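Local coordinates for INSIG protein homolog (Mycobacterium vanbaalenii PYR-1, PDB 4XU6) that binds diacylglycerol as a homotrimeric membrane protein of the INSIG family, built from six transmembrane helices, at residues A[112-115]-A[116-120]. Numbering follows the deposited sequence.
With BOG (octyl beta-D-glucopyranoside), chain D.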
loop_
_atom_site.group_PDB
_atom_site.type_symbol
_atom_site.label_atom_id
_atom_site.label_comp_id
_atom_site.label_asym_id
_atom_site.label_seq_id
_atom_site.Cartn_x
_atom_site.Cartn_y
_atom_site.Cartn_z
ATOM N N ALA A 112 3.519 -8.896 1.377
ATOM C CA ALA A 112 3.134 -10.302 1.454
ATOM C C ALA A 112 2.585 -10.679 2.834
ATOM O O ALA A 112 1.616 -11.432 2.940
ATOM C CB ALA A 112 4.326 -11.198 1.093
ATOM N N ALA A 113 3.214 -10.170 3.888
ATOM C CA ALA A 113 2.744 -10.440 5.247
ATOM C C ALA A 113 1.355 -9.851 5.464
ATOM O O ALA A 113 0.487 -10.488 6.070
ATOM C CB ALA A 113 3.721 -9.886 6.280
ATOM N N ILE A 114 1.143 -8.630 4.981
ATOM C CA ILE A 114 -0.159 -7.990 5.149
ATOM C C ILE A 114 -1.238 -8.746 4.370
ATOM O O ILE A 114 -2.340 -8.975 4.878
ATOM C CB ILE A 114 -0.117 -6.508 4.751
ATOM C CG1 ILE A 114 0.656 -5.705 5.810
ATOM C CG2 ILE A 114 -1.533 -5.942 4.600
ATOM C CD1 ILE A 114 1.136 -4.336 5.334
ATOM N N THR A 115 -0.907 -9.149 3.147
ATOM C CA THR A 115 -1.823 -9.954 2.329
ATOM C C THR A 115 -2.254 -11.218 3.073
ATOM O O THR A 115 -3.443 -11.529 3.154
ATOM C CB THR A 115 -1.169 -10.326 0.971
ATOM O OG1 THR A 115 -0.800 -9.126 0.296
ATOM C CG2 THR A 115 -2.142 -11.111 0.083
ATOM N N TRP A 116 -1.287 -11.934 3.639
ATOM C CA TRP A 116 -1.603 -13.141 4.385
ATOM C C TRP A 116 -2.411 -12.848 5.660
ATOM O O TRP A 116 -3.367 -13.567 5.974
ATOM C CB TRP A 116 -0.341 -13.939 4.736
ATOM C CG TRP A 116 -0.707 -15.175 5.496
ATOM C CD1 TRP A 116 -1.279 -16.315 4.996
ATOM C CD2 TRP A 116 -0.590 -15.371 6.909
ATOM N NE1 TRP A 116 -1.516 -17.213 6.020
ATOM C CE2 TRP A 116 -1.097 -16.657 7.203
ATOM C CE3 TRP A 116 -0.107 -14.583 7.959
ATOM C CZ2 TRP A 116 -1.124 -17.174 8.504
ATOM C CZ3 TRP A 116 -0.126 -15.100 9.248
ATOM C CH2 TRP A 116 -0.635 -16.378 9.509
ATOM N N CYS A 117 -2.032 -11.806 6.398
ATOM C CA CYS A 117 -2.779 -11.465 7.621
ATOM C C CYS A 117 -4.246 -11.160 7.331
ATOM O O CYS A 117 -5.135 -11.548 8.093
ATOM C CB CYS A 117 -2.143 -10.275 8.337
ATOM S SG CYS A 117 -0.595 -10.685 9.163
ATOM N N VAL A 118 -4.496 -10.472 6.222
ATOM C CA VAL A 118 -5.857 -10.070 5.879
ATOM C C VAL A 118 -6.682 -11.245 5.331
ATOM O O VAL A 118 -7.860 -11.404 5.670
ATOM C CB VAL A 118 -5.856 -8.911 4.851
ATOM C CG1 VAL A 118 -7.281 -8.588 4.385
ATOM C CG2 VAL A 118 -5.191 -7.670 5.443
ATOM N N LEU A 119 -6.053 -12.077 4.505
ATOM C CA LEU A 119 -6.799 -13.018 3.667
ATOM C C LEU A 119 -6.486 -14.489 3.897
ATOM O O LEU A 119 -7.288 -15.361 3.544
ATOM C CB LEU A 119 -6.515 -12.717 2.192
ATOM C CG LEU A 119 -6.897 -11.344 1.668
ATOM C CD1 LEU A 119 -6.403 -11.231 0.244
ATOM C CD2 LEU A 119 -8.400 -11.155 1.727
ATOM N N GLY A 120 -5.322 -14.778 4.463
ATOM C CA GLY A 120 -4.845 -16.149 4.485
ATOM C C GLY A 120 -5.163 -16.923 5.750
ATOM O O GLY A 120 -5.609 -16.357 6.753
HETATM C C1 BOG D . -7.921 -9.592 10.580
HETATM O O1 BOG D . -7.219 -8.637 9.795
HETATM C C2 BOG D . -8.232 -10.809 9.729
HETATM O O2 BOG D . -8.877 -10.427 8.504
HETATM C C3 BOG D . -9.127 -11.739 10.526
HETATM O O3 BOG D . -9.309 -12.955 9.785
HETATM C C4 BOG D . -8.505 -12.090 11.873
HETATM O O4 BOG D . -9.546 -12.383 12.815
HETATM C C5 BOG D . -7.597 -11.036 12.508
HETATM O O5 BOG D . -7.074 -10.025 11.638
HETATM C C6 BOG D . -6.412 -11.820 13.034
HETATM O O6 BOG D . -6.119 -12.894 12.131
HETATM C "C1'" BOG D . -5.988 -8.270 10.415
HETATM C "C2'" BOG D . -5.513 -6.980 9.775
HETATM C "C3'" BOG D . -4.011 -7.022 9.582
HETATM C "C4'" BOG D . -3.628 -6.120 8.417
HETATM C "C5'" BOG D . -2.958 -4.847 8.909
HETATM C "C6'" BOG D . -3.002 -3.770 7.844
HETATM C "C7'" BOG D . -2.384 -2.478 8.359
HETATM C "C8'" BOG D . -2.470 -1.400 7.295
#
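The last turns of transmembrane helix 101-119 join Ile114 to Val118 and Thr115 to Leu119 before the chain leaves helical geometry at Gly120. Five i to i+4 backbone bonds run through this end, the last from Gly120 N to Trp116 O; Val118 N reaches Ile114 O at 2.9 Å, while Leu119 N meets Thr115 O less straight, with an N-H...O angle of 142°. With CG2 anti to the backbone N, the methyl of Ile114 points along the helix toward Val118, whose CG2 it meets at 4.1 Å. The octyl chain of a bound octyl glucoside runs beside them, its C4' 3.7 Å from Val118 CG2; aliphatic branches suit a surface shared by this chain and, at Ile114, by Gly81 of a neighbouring subunit. The sugar O2 donates to Val118 O at 3.2 Å. Buried against helices 76-96 and 164-184, Thr115 spends its hydroxyl hydrogen on Ala111 O of its own helix. The short methyls of Ala112 and Ala113 permit close packing on helix 164-184 and on Ala84 of the neighbouring subunit, respectively. Trp116 NE1, the ring's one polar atom, donates a hydrogen bond to Asp121 O, just past the helix end. This detergent's amphipathic character thus matches the helix end: alkyl chain on apolar side chains, sugar hydroxyl on a last-turn carbonyl.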